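PDB 1S2X: Cag-Z from Helicobacter pylori, which is of unknown function but is encoded in the cag pathogenicity island, which specifies a type IV secretion system. Local coordinates for residues F38-Y42 and N65-N69; F73-Y77 and I161-K167; Y88-K92 and K178-L182; T123-V127 and I171-I175. The protein carries 1 engineered substitution. All blocks are in the same frame, centred on the assembly; numbering follows the deposited sequence.

In the fold
Contact 1, which joins helices 31-43 and 52-68, its centre about 21 Å from the centre of the chain, closes before the others open. The rest lie in a bundle of long helices, 74-101, 105-135 and 161-183. Contacts 2 and 3 tie helix 74-101 to helix 161-183 at two levels, with centres about 23 Å apart; contact 4 ties helix 105-135 to helix 161-183 between them, its centre about 13 and 12 Å from theirs. Along the chain contact 2 crosses contacts 3 and 4, their segments alternating, and contact 4 is nested inside the loop closed by contact 3. Met66 CE packs 3.6 Å from Phe73 CZ, joining contacts 1 and 2. In this elongated, all-helical protein helix 161-183 packs on both helix 74-101 and helix 105-135.

Contact 1: F38-Y42 and N65-N69; sequences FIQNY and NMQKN
With CG swung opposite its own backbone nitrogen (chi1 178°), Phe38 projects its ring from helix 31-43 to Met66, whereas Tyr42, whose CG lies opposite the carbonyl carbon (chi1 -73°), turns a face of its ring to Asn65, the two side chains crossing at about a right angle. Met66 is present as selenomethionine. Its CG methylene sits 3.3 Å from CZ of Phe38, and these two side chains also cross at about a right angle. A hydrocarbon ring and a flexible unbranched chain suit this buried place, since neither brings in a polar group that would need a partner.

Asn65 CB stands over one face of the Tyr42 ring, 4.1 Å from the centroid, in a CH-pi contact. The amide passes outward above the CD1-CE1 side of the ring, its plane tilted 35° from it, with ND2 3.5 Å from Tyr42 CD1. The same ND2 donates to a water at 2.9 Å, and that water donates in turn to Tyr42 O at 2.9 Å, which gives a backbone carbonyl near the end of helix 31-43 a link to helix 52-68.

One turn before Met66, Leu62 of helix 52-68 touches both Phe38 and Tyr42 and extends the apolar seam. Met66 itself reaches on to Ile71, Phe73 and Leu159 in the neighbouring loops, joining this pair of helices to the start of helix 74-101.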
loop_
_atom_site.group_PDB
_atom_site.type_symbol
_atom_site.label_atom_id
_atom_site.label_comp_id
_atom_site.label_asym_id
_atom_site.label_seq_id
_atom_site.Cartn_x
_atom_site.Cartn_y
_atom_site.Cartn_z
ATOM N N PHE A 38 17.898 -5.674 4.905
ATOM C CA PHE A 38 18.567 -4.459 4.412
ATOM C C PHE A 38 18.825 -3.531 5.585
ATOM O O PHE A 38 19.903 -2.974 5.739
ATOM C CB PHE A 38 17.741 -3.771 3.322
ATOM C CG PHE A 38 18.371 -2.472 2.817
ATOM C CD1 PHE A 38 17.871 -1.245 3.225
ATOM C CD2 PHE A 38 19.447 -2.505 1.950
ATOM C CE1 PHE A 38 18.433 -0.051 2.792
ATOM C CE2 PHE A 38 20.039 -1.320 1.533
ATOM C CZ PHE A 38 19.553 -0.105 1.973
ATOM N N ILE A 39 17.805 -3.352 6.427
ATOM C CA ILE A 39 17.956 -2.430 7.554
ATOM C C ILE A 39 19.119 -2.827 8.442
ATOM O O ILE A 39 20.027 -2.059 8.777
ATOM C CB ILE A 39 16.664 -2.426 8.390
ATOM C CG1 ILE A 39 15.516 -1.683 7.697
ATOM C CG2 ILE A 39 16.959 -1.889 9.778
ATOM C CD1 ILE A 39 15.993 -0.389 7.081
ATOM N N GLN A 40 19.102 -4.104 8.824
ATOM C CA GLN A 40 20.191 -4.629 9.644
ATOM C C GLN A 40 21.554 -4.462 9.010
ATOM O O GLN A 40 22.551 -4.243 9.695
ATOM C CB GLN A 40 19.922 -6.126 9.934
ATOM C CG GLN A 40 18.828 -6.258 10.997
ATOM C CD GLN A 40 19.140 -5.490 12.267
ATOM O OE1 GLN A 40 20.205 -5.646 12.878
ATOM N NE2 GLN A 40 18.213 -4.641 12.707
ATOM N N ASN A 41 21.682 -4.560 7.697
ATOM C CA ASN A 41 23.018 -4.460 7.124
ATOM C C ASN A 41 23.396 -3.046 6.742
ATOM O O ASN A 41 24.586 -2.776 6.536
ATOM C CB ASN A 41 23.127 -5.379 5.897
ATOM C CG ASN A 41 23.312 -6.837 6.277
ATOM O OD1 ASN A 41 23.118 -7.748 5.472
ATOM N ND2 ASN A 41 23.688 -7.077 7.530
ATOM N N TYR A 42 22.465 -2.093 6.635
ATOM C CA TYR A 42 22.945 -0.788 6.139
ATOM C C TYR A 42 22.474 0.377 6.977
ATOM O O TYR A 42 22.966 1.491 6.857
ATOM C CB TYR A 42 22.483 -0.597 4.684
ATOM C CG TYR A 42 23.239 -1.459 3.696
ATOM C CD1 TYR A 42 24.548 -1.157 3.344
ATOM C CD2 TYR A 42 22.649 -2.573 3.112
ATOM C CE1 TYR A 42 25.262 -1.932 2.438
ATOM C CE2 TYR A 42 23.346 -3.356 2.214
ATOM C CZ TYR A 42 24.648 -3.033 1.885
ATOM O OH TYR A 42 25.334 -3.812 0.988
ATOM N N ASN A 65 23.107 3.155 -0.839
ATOM C CA ASN A 65 23.135 1.696 -0.643
ATOM C C ASN A 65 21.825 1.060 -1.078
ATOM O O ASN A 65 21.778 -0.057 -1.603
ATOM C CB ASN A 65 23.464 1.348 0.819
ATOM C CG ASN A 65 24.964 1.500 1.011
ATOM O OD1 ASN A 65 25.669 1.190 0.055
ATOM N ND2 ASN A 65 25.451 1.968 2.146
HETATM N N MSE A 66 20.709 1.762 -0.886
HETATM C CA MSE A 66 19.431 1.235 -1.375
HETATM C C MSE A 66 19.511 1.079 -2.897
HETATM O O MSE A 66 19.128 0.065 -3.498
HETATM C CB MSE A 66 18.287 2.159 -0.982
HETATM C CG MSE A 66 17.750 2.191 0.440
HETATM SE SE MSE A 66 16.605 3.589 0.722
HETATM C CE MSE A 66 15.149 2.817 -0.023
ATOM N N GLN A 67 20.004 2.073 -3.626
ATOM C CA GLN A 67 20.031 1.970 -5.097
ATOM C C GLN A 67 20.952 0.854 -5.558
ATOM O O GLN A 67 20.636 0.073 -6.450
ATOM C CB GLN A 67 20.492 3.276 -5.747
ATOM C CG GLN A 67 19.651 4.501 -5.405
ATOM C CD GLN A 67 18.556 4.823 -6.397
ATOM O OE1 GLN A 67 18.235 5.979 -6.701
ATOM N NE2 GLN A 67 17.921 3.793 -6.939
ATOM N N LYS A 68 22.123 0.770 -4.948
ATOM C CA LYS A 68 23.092 -0.255 -5.287
ATOM C C LYS A 68 22.559 -1.658 -5.015
ATOM O O LYS A 68 23.062 -2.612 -5.627
ATOM C CB LYS A 68 24.396 -0.062 -4.513
ATOM C CG LYS A 68 25.217 1.161 -4.912
ATOM C CD LYS A 68 26.414 1.253 -3.975
ATOM C CE LYS A 68 27.510 2.148 -4.513
ATOM N NZ LYS A 68 28.563 2.348 -3.471
ATOM N N ASN A 69 21.582 -1.798 -4.131
ATOM C CA ASN A 69 21.037 -3.113 -3.781
ATOM C C ASN A 69 19.710 -3.372 -4.484
ATOM O O ASN A 69 18.974 -4.296 -4.152
ATOM C CB ASN A 69 20.879 -3.225 -2.258
ATOM C CG ASN A 69 22.202 -3.535 -1.578
ATOM O OD1 ASN A 69 23.056 -2.681 -1.343
ATOM N ND2 ASN A 69 22.371 -4.811 -1.256
HETATM O O HOH W 1 24.053 2.865 4.526
#

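Contact 2: F73-Y77 and I161-K167; sequences FDAYY and IDDFGKK
Apolar packing between Phe73 and Phe164 forms the buried side of this contact. The Phe164 ring pushes against the beginning of helix 74-101, its CD2 only 3.3 Å from CB of Phe73 and its CZ 3.7 Å from CB of Tyr76. The two phenylalanine rings meet obliquely, their planes 59° apart, and CE2 of Phe73 reaches on to Ile161 CG1 at 3.9 Å. Phe164 owes its reach to a CG placed opposite the backbone nitrogen (chi1 -179°), and the backbone N of Tyr77 comes up to its ring edge. Val134 of helix 105-135 touches Phe73, Tyr76 and Phe164, closing the cluster from a third helix.

Charge and pi-electron contacts gather round Lys167 on the more open side. Its NZ forms a salt bridge to Asp74 OD2 at 2.6 Å, meeting the oxygen from above the carboxylate plane. That same NZ stands over a face of the Tyr77 ring, 4.3 Å from the centroid, in a cation-pi contact. Lower down the lysine chain, CB lies 3.6 Å from CE1 of Tyr77, while Lys167 O lies at the edge of the ring, in its plane, 3.3 Å from the same CE1.

Tyrosine and lysine suit this border because each pairs an apolar body with a polar end. The ammonium group is shared between a carboxylate and an aromatic face, which probably favours its charged form and limits its freedom to rotate away.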
loop_
_atom_site.group_PDB
_atom_site.type_symbol
_atom_site.label_atom_id
_atom_site.label_comp_id
_atom_site.label_asym_id
_atom_site.label_seq_id
_atom_site.Cartn_x
_atom_site.Cartn_y
_atom_site.Cartn_z
ATOM N N PHE A 73 10.695 0.851 -4.520
ATOM C CA PHE A 73 9.330 0.980 -4.030
ATOM C C PHE A 73 8.351 0.942 -5.196
ATOM O O PHE A 73 7.191 0.591 -5.009
ATOM C CB PHE A 73 9.160 2.278 -3.256
ATOM C CG PHE A 73 10.020 2.350 -2.003
ATOM C CD1 PHE A 73 10.298 1.191 -1.283
ATOM C CD2 PHE A 73 10.510 3.567 -1.580
ATOM C CE1 PHE A 73 11.069 1.271 -0.138
ATOM C CE2 PHE A 73 11.313 3.632 -0.446
ATOM C CZ PHE A 73 11.599 2.482 0.262
ATOM N N ASP A 74 8.863 1.305 -6.368
ATOM C CA ASP A 74 8.055 1.256 -7.586
ATOM C C ASP A 74 7.321 -0.074 -7.708
ATOM O O ASP A 74 6.160 -0.146 -8.122
ATOM C CB ASP A 74 8.955 1.534 -8.795
ATOM C CG ASP A 74 9.450 2.984 -8.766
ATOM O OD1 ASP A 74 10.538 3.273 -9.303
ATOM O OD2 ASP A 74 8.743 3.834 -8.192
ATOM N N ALA A 75 7.992 -1.160 -7.314
ATOM C CA ALA A 75 7.329 -2.466 -7.402
ATOM C C ALA A 75 6.072 -2.502 -6.546
ATOM O O ALA A 75 5.034 -3.004 -6.984
ATOM C CB ALA A 75 8.295 -3.545 -6.951
ATOM N N TYR A 76 6.156 -1.980 -5.319
ATOM C CA TYR A 76 4.988 -1.990 -4.431
ATOM C C TYR A 76 3.871 -1.130 -5.034
ATOM O O TYR A 76 2.711 -1.422 -4.752
ATOM C CB TYR A 76 5.285 -1.490 -3.013
ATOM C CG TYR A 76 6.376 -2.254 -2.307
ATOM C CD1 TYR A 76 7.241 -1.642 -1.409
ATOM C CD2 TYR A 76 6.546 -3.616 -2.545
ATOM C CE1 TYR A 76 8.238 -2.360 -0.775
ATOM C CE2 TYR A 76 7.540 -4.336 -1.916
ATOM C CZ TYR A 76 8.383 -3.703 -1.029
ATOM O OH TYR A 76 9.374 -4.422 -0.399
ATOM N N TYR A 77 4.262 -0.127 -5.804
ATOM C CA TYR A 77 3.363 0.763 -6.524
ATOM C C TYR A 77 2.517 -0.073 -7.486
ATOM O O TYR A 77 1.298 0.086 -7.554
ATOM C CB TYR A 77 4.097 1.872 -7.296
ATOM C CG TYR A 77 3.148 2.808 -8.022
ATOM C CD1 TYR A 77 2.381 3.716 -7.310
ATOM C CD2 TYR A 77 2.988 2.796 -9.403
ATOM C CE1 TYR A 77 1.504 4.582 -7.932
ATOM C CE2 TYR A 77 2.110 3.656 -10.041
ATOM C CZ TYR A 77 1.367 4.554 -9.304
ATOM O OH TYR A 77 0.484 5.428 -9.902
ATOM N N ILE A 161 11.006 7.884 0.139
ATOM C CA ILE A 161 9.749 7.480 0.774
ATOM C C ILE A 161 8.663 8.512 0.529
ATOM O O ILE A 161 7.509 8.226 0.179
ATOM C CB ILE A 161 9.973 7.213 2.275
ATOM C CG1 ILE A 161 10.951 6.071 2.543
ATOM C CG2 ILE A 161 8.630 7.007 2.969
ATOM C CD1 ILE A 161 11.474 5.925 3.962
ATOM N N ASP A 162 9.056 9.773 0.671
ATOM C CA ASP A 162 8.135 10.869 0.432
ATOM C C ASP A 162 7.517 10.771 -0.963
ATOM O O ASP A 162 6.305 10.943 -1.122
ATOM C CB ASP A 162 8.868 12.202 0.625
ATOM C CG ASP A 162 7.922 13.374 0.402
ATOM O OD1 ASP A 162 6.982 13.552 1.203
ATOM O OD2 ASP A 162 8.141 14.099 -0.592
ATOM N N ASP A 163 8.362 10.480 -1.946
ATOM C CA ASP A 163 7.908 10.410 -3.329
ATOM C C ASP A 163 7.008 9.200 -3.559
ATOM O O ASP A 163 6.092 9.229 -4.392
ATOM C CB ASP A 163 9.098 10.370 -4.289
ATOM C CG ASP A 163 8.642 10.374 -5.739
ATOM O OD1 ASP A 163 7.853 11.278 -6.107
ATOM O OD2 ASP A 163 9.065 9.477 -6.497
ATOM N N PHE A 164 7.263 8.122 -2.817
ATOM C CA PHE A 164 6.392 6.950 -2.902
ATOM C C PHE A 164 5.022 7.322 -2.327
ATOM O O PHE A 164 4.029 6.898 -2.913
ATOM C CB PHE A 164 6.997 5.753 -2.180
ATOM C CG PHE A 164 6.182 4.474 -2.220
ATOM C CD1 PHE A 164 5.420 4.084 -1.128
ATOM C CD2 PHE A 164 6.176 3.673 -3.343
ATOM C CE1 PHE A 164 4.677 2.918 -1.157
ATOM C CE2 PHE A 164 5.435 2.507 -3.383
ATOM C CZ PHE A 164 4.678 2.129 -2.290
ATOM N N GLY A 165 4.989 8.074 -1.236
ATOM C CA GLY A 165 3.771 8.531 -0.571
ATOM C C GLY A 165 2.890 9.254 -1.587
ATOM O O GLY A 165 1.710 8.912 -1.718
ATOM N N LYS A 166 3.447 10.212 -2.323
ATOM C CA LYS A 166 2.723 10.884 -3.399
ATOM C C LYS A 166 2.081 9.855 -4.325
ATOM O O LYS A 166 0.897 9.864 -4.662
ATOM C CB LYS A 166 3.615 11.777 -4.266
ATOM C CG LYS A 166 4.223 13.006 -3.616
ATOM C CD LYS A 166 5.448 13.479 -4.380
ATOM C CE LYS A 166 6.369 14.357 -3.554
ATOM N NZ LYS A 166 5.635 15.404 -2.791
ATOM N N LYS A 167 2.920 8.916 -4.774
ATOM C CA LYS A 167 2.365 7.945 -5.721
ATOM C C LYS A 167 1.284 7.121 -5.040
ATOM O O LYS A 167 0.302 6.723 -5.679
ATOM C CB LYS A 167 3.487 7.099 -6.307
ATOM C CG LYS A 167 4.457 7.897 -7.171
ATOM C CD LYS A 167 5.107 7.027 -8.237
ATOM C CE LYS A 167 6.063 6.009 -7.645
ATOM N NZ LYS A 167 6.338 4.870 -8.579
#

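Contact 3: Y88-K92 and K178-L182; sequences YNRCK and KYIIL
Tyr88 lies across Lys178 at about a right angle, its ring face turned to the lysine's methylenes. CE of Lys178 stands over that face, 4.1 Å from the centroid, and touches CG of Tyr88 at 3.6 Å, which makes a CH-pi contact. The lysine chain runs extended as far as CE and then bends at its last torsion (chi4 86°); NZ is then 5.3 Å from the ring centroid, long enough for at most a weak cation-pi attraction. The firm partner of NZ is Asp174, one turn earlier in helix 161-183, through a salt bridge. The two segments run almost parallel, at 11°, with axes 10.8 Å apart.

The far end of the tyrosine meets a different neighbour. Ile181 brings CG2 up at the ring edge, 3.5 Å from Tyr88 OH, again with the side chains nearly perpendicular. Leu182 approaches more deeply and obliquely: its CD1 lies 3.9 Å from Tyr88 CD2 and 3.5 Å from Cys91 CB, while CD2 rests 3.6 Å from the backbone Lys92 N. A forked leucine suits this place, CD1 lodging between Tyr88 and Cys91 and CD2 lying mainly against the backbone at Lys92. Phe119 of helix 105-135 touches Cys91, Lys178 and Leu182, adding a third helix to the seam.

All the contacts between the two segments are carbon-rich, leaving dispersion and CH-pi attraction, with at most a weak cation-pi term, to hold them, while the lysine's charge is answered within its own helix.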
loop_
_atom_site.group_PDB
_atom_site.type_symbol
_atom_site.label_atom_id
_atom_site.label_comp_id
_atom_site.label_asym_id
_atom_site.label_seq_id
_atom_site.Cartn_x
_atom_site.Cartn_y
_atom_site.Cartn_z
ATOM N N TYR A 88 -11.428 -4.319 -8.442
ATOM C CA TYR A 88 -12.414 -3.545 -9.175
ATOM C C TYR A 88 -13.155 -4.401 -10.205
ATOM O O TYR A 88 -14.367 -4.318 -10.330
ATOM C CB TYR A 88 -11.758 -2.391 -9.922
ATOM C CG TYR A 88 -12.690 -1.608 -10.819
ATOM C CD1 TYR A 88 -12.535 -1.625 -12.197
ATOM C CD2 TYR A 88 -13.717 -0.845 -10.281
ATOM C CE1 TYR A 88 -13.383 -0.911 -13.025
ATOM C CE2 TYR A 88 -14.565 -0.128 -11.103
ATOM C CZ TYR A 88 -14.394 -0.160 -12.467
ATOM O OH TYR A 88 -15.246 0.554 -13.278
ATOM N N ASN A 89 -12.362 -5.197 -10.902
ATOM C CA ASN A 89 -12.805 -6.101 -11.944
ATOM C C ASN A 89 -13.703 -7.188 -11.367
ATOM O O ASN A 89 -14.682 -7.564 -12.012
ATOM C CB ASN A 89 -11.595 -6.701 -12.645
ATOM C CG ASN A 89 -10.939 -5.745 -13.624
ATOM O OD1 ASN A 89 -9.832 -6.011 -14.105
ATOM N ND2 ASN A 89 -11.599 -4.639 -13.941
ATOM N N ARG A 90 -13.387 -7.675 -10.175
ATOM C CA ARG A 90 -14.230 -8.652 -9.482
ATOM C C ARG A 90 -15.536 -8.024 -9.016
ATOM O O ARG A 90 -16.638 -8.528 -9.240
ATOM C CB ARG A 90 -13.468 -9.244 -8.298
ATOM C CG ARG A 90 -14.205 -10.257 -7.447
ATOM C CD ARG A 90 -15.002 -11.252 -8.276
ATOM N NE ARG A 90 -16.062 -11.883 -7.484
ATOM C CZ ARG A 90 -16.647 -13.031 -7.804
ATOM N NH1 ARG A 90 -17.597 -13.522 -7.024
ATOM N NH2 ARG A 90 -16.292 -13.693 -8.896
ATOM N N CYS A 91 -15.454 -6.877 -8.342
ATOM C CA CYS A 91 -16.665 -6.221 -7.863
ATOM C C CYS A 91 -17.573 -5.743 -8.987
ATOM O O CYS A 91 -18.802 -5.734 -8.826
ATOM C CB CYS A 91 -16.293 -5.037 -6.959
ATOM S SG CYS A 91 -15.381 -5.554 -5.472
ATOM N N LYS A 92 -17.006 -5.341 -10.121
ATOM C CA LYS A 92 -17.821 -4.827 -11.214
ATOM C C LYS A 92 -18.699 -5.931 -11.819
ATOM O O LYS A 92 -19.860 -5.650 -12.121
ATOM C CB LYS A 92 -16.971 -4.186 -12.312
ATOM C CG LYS A 92 -17.750 -3.156 -13.122
ATOM C CD LYS A 92 -16.849 -2.037 -13.610
ATOM C CE LYS A 92 -17.274 -1.473 -14.952
ATOM N NZ LYS A 92 -17.282 -2.523 -16.015
ATOM N N LYS A 178 -13.043 4.619 -7.960
ATOM C CA LYS A 178 -13.583 3.310 -8.326
ATOM C C LYS A 178 -14.709 2.954 -7.361
ATOM O O LYS A 178 -15.669 2.264 -7.702
ATOM C CB LYS A 178 -12.479 2.259 -8.342
ATOM C CG LYS A 178 -11.604 2.270 -9.592
ATOM C CD LYS A 178 -10.425 1.327 -9.428
ATOM C CE LYS A 178 -9.936 0.775 -10.761
ATOM N NZ LYS A 178 -8.952 1.687 -11.414
ATOM N N TYR A 179 -14.573 3.451 -6.132
ATOM C CA TYR A 179 -15.620 3.282 -5.137
ATOM C C TYR A 179 -16.889 3.993 -5.616
ATOM O O TYR A 179 -17.978 3.441 -5.501
ATOM C CB TYR A 179 -15.210 3.826 -3.771
ATOM C CG TYR A 179 -16.337 3.858 -2.764
ATOM C CD1 TYR A 179 -17.057 5.014 -2.495
ATOM C CD2 TYR A 179 -16.682 2.700 -2.076
ATOM C CE1 TYR A 179 -18.082 5.021 -1.574
ATOM C CE2 TYR A 179 -17.708 2.693 -1.152
ATOM C CZ TYR A 179 -18.400 3.856 -0.907
ATOM O OH TYR A 179 -19.419 3.856 0.016
ATOM N N ILE A 180 -16.702 5.214 -6.103
ATOM C CA ILE A 180 -17.811 5.982 -6.667
ATOM C C ILE A 180 -18.559 5.106 -7.666
ATOM O O ILE A 180 -19.742 4.820 -7.538
ATOM C CB ILE A 180 -17.325 7.249 -7.383
ATOM C CG1 ILE A 180 -16.798 8.333 -6.434
ATOM C CG2 ILE A 180 -18.409 7.821 -8.279
ATOM C CD1 ILE A 180 -16.989 7.975 -4.974
ATOM N N ILE A 181 -17.801 4.667 -8.661
ATOM C CA ILE A 181 -18.355 3.838 -9.723
ATOM C C ILE A 181 -19.102 2.636 -9.162
ATOM O O ILE A 181 -20.279 2.439 -9.463
ATOM C CB ILE A 181 -17.240 3.387 -10.688
ATOM C CG1 ILE A 181 -16.455 4.534 -11.325
ATOM C CG2 ILE A 181 -17.793 2.474 -11.770
ATOM C CD1 ILE A 181 -15.604 4.081 -12.493
ATOM N N LEU A 182 -18.438 1.827 -8.350
ATOM C CA LEU A 182 -18.999 0.576 -7.868
ATOM C C LEU A 182 -20.208 0.776 -6.970
ATOM O O LEU A 182 -21.056 -0.107 -6.818
ATOM C CB LEU A 182 -17.931 -0.200 -7.086
ATOM C CG LEU A 182 -16.888 -0.930 -7.924
ATOM C CD1 LEU A 182 -15.821 -1.558 -7.032
ATOM C CD2 LEU A 182 -17.533 -2.000 -8.792
#

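Contact 4: T123-V127 and I171-I175; sequences TCDEV and IVQDI
Ile175 overlaps Thr123 through both arms of its branched side chain, CD1 and CG2 each 3.4 Å from Thr123 OG1, as the two side chains slide past each other in opposite directions. The hydroxyl is satisfied in these apolar surroundings: OG1 hydrogen-bonds to Phe119 O, one turn earlier in the same helix. A chi1 of 55°, which sets OG1 between the backbone nitrogen and the carbonyl carbon, allows that bond and lets a threonine sit in a buried place. CG2 of Ile175 also packs against Cys124 SG at 4.0 Å.

A turn further on, Val127 faces three aliphatic residues. Its CG2 meets CD1 of Ile175 tip to tip at 3.9 Å and comes within 4.2 Å of Ile171 CG2, while its CG1 touches Val172 CG2 at 3.8 Å, the two valines set obliquely. A beta-branched residue suits the place because its two methyls, set close to the backbone, can meet different neighbours.

The segments run antiparallel, 173° between their directions, with axes 10.6 Å apart. Helix 74-101 lies against the same seam: Leu80 touches Val127 and Ile171, and Tyr77 packs on Ile171, so three long helices share this part of the bundle.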
loop_
_atom_site.group_PDB
_atom_site.type_symbol
_atom_site.label_atom_id
_atom_site.label_comp_id
_atom_site.label_asym_id
_atom_site.label_seq_id
_atom_site.Cartn_x
_atom_site.Cartn_y
_atom_site.Cartn_z
ATOM N N THR A 123 -9.000 -2.684 -0.282
ATOM C CA THR A 123 -7.924 -2.030 -1.015
ATOM C C THR A 123 -7.204 -1.023 -0.122
ATOM O O THR A 123 -5.972 -1.012 -0.114
ATOM C CB THR A 123 -8.385 -1.288 -2.284
ATOM O OG1 THR A 123 -9.407 -0.352 -1.949
ATOM C CG2 THR A 123 -8.977 -2.265 -3.287
ATOM N N CYS A 124 -7.987 -0.223 0.588
ATOM C CA CYS A 124 -7.428 0.797 1.477
ATOM C C CYS A 124 -6.582 0.180 2.584
ATOM O O CYS A 124 -5.576 0.756 3.014
ATOM C CB CYS A 124 -8.548 1.667 2.048
ATOM S SG CYS A 124 -9.082 2.970 0.905
ATOM N N ASP A 125 -6.930 -1.006 3.077
ATOM C CA ASP A 125 -6.086 -1.636 4.088
ATOM C C ASP A 125 -4.809 -2.152 3.445
ATOM O O ASP A 125 -3.738 -2.164 4.050
ATOM C CB ASP A 125 -6.789 -2.792 4.793
ATOM C CG ASP A 125 -7.932 -2.355 5.691
ATOM O OD1 ASP A 125 -8.123 -1.140 5.900
ATOM O OD2 ASP A 125 -8.658 -3.252 6.186
ATOM N N GLU A 126 -4.882 -2.610 2.189
ATOM C CA GLU A 126 -3.617 -3.113 1.639
ATOM C C GLU A 126 -2.676 -1.955 1.319
ATOM O O GLU A 126 -1.461 -2.118 1.471
ATOM C CB GLU A 126 -3.835 -3.988 0.408
ATOM C CG GLU A 126 -4.191 -5.430 0.736
ATOM C CD GLU A 126 -3.007 -6.176 1.323
ATOM O OE1 GLU A 126 -3.097 -6.580 2.497
ATOM O OE2 GLU A 126 -1.991 -6.351 0.619
ATOM N N VAL A 127 -3.189 -0.811 0.893
ATOM C CA VAL A 127 -2.362 0.376 0.678
ATOM C C VAL A 127 -1.725 0.855 1.981
ATOM O O VAL A 127 -0.569 1.280 2.007
ATOM C CB VAL A 127 -3.155 1.552 0.077
ATOM C CG1 VAL A 127 -2.281 2.791 0.002
ATOM C CG2 VAL A 127 -3.692 1.220 -1.306
ATOM N N ILE A 171 -3.039 6.533 -5.972
ATOM C CA ILE A 171 -3.753 5.259 -5.928
ATOM C C ILE A 171 -4.964 5.328 -5.002
ATOM O O ILE A 171 -6.054 4.875 -5.349
ATOM C CB ILE A 171 -2.834 4.113 -5.487
ATOM C CG1 ILE A 171 -1.733 3.762 -6.498
ATOM C CG2 ILE A 171 -3.658 2.877 -5.150
ATOM C CD1 ILE A 171 -1.056 2.447 -6.175
ATOM N N VAL A 172 -4.808 5.893 -3.809
ATOM C CA VAL A 172 -5.956 6.036 -2.915
ATOM C C VAL A 172 -7.035 6.876 -3.596
ATOM O O VAL A 172 -8.237 6.717 -3.370
ATOM C CB VAL A 172 -5.519 6.669 -1.588
ATOM C CG1 VAL A 172 -6.693 7.215 -0.792
ATOM C CG2 VAL A 172 -4.741 5.652 -0.756
ATOM N N GLN A 173 -6.577 7.792 -4.448
ATOM C CA GLN A 173 -7.495 8.700 -5.128
ATOM C C GLN A 173 -8.302 7.940 -6.176
ATOM O O GLN A 173 -9.485 8.203 -6.375
ATOM C CB GLN A 173 -6.767 9.881 -5.778
ATOM C CG GLN A 173 -6.660 11.096 -4.866
ATOM C CD GLN A 173 -5.917 12.266 -5.469
ATOM O OE1 GLN A 173 -4.685 12.266 -5.540
ATOM N NE2 GLN A 173 -6.662 13.294 -5.904
ATOM N N ASP A 174 -7.632 6.994 -6.827
ATOM C CA ASP A 174 -8.319 6.174 -7.821
ATOM C C ASP A 174 -9.256 5.147 -7.183
ATOM O O ASP A 174 -10.294 4.827 -7.776
ATOM C CB ASP A 174 -7.292 5.478 -8.707
ATOM C CG ASP A 174 -7.919 4.706 -9.850
ATOM O OD1 ASP A 174 -7.861 3.456 -9.764
ATOM O OD2 ASP A 174 -8.434 5.332 -10.802
ATOM N N ILE A 175 -8.908 4.628 -6.013
ATOM C CA ILE A 175 -9.756 3.732 -5.232
ATOM C C ILE A 175 -11.077 4.441 -4.927
ATOM O O ILE A 175 -12.138 3.829 -5.070
ATOM C CB ILE A 175 -9.084 3.304 -3.923
ATOM C CG1 ILE A 175 -7.987 2.244 -4.099
ATOM C CG2 ILE A 175 -10.109 2.825 -2.915
ATOM C CD1 ILE A 175 -7.160 2.027 -2.847
#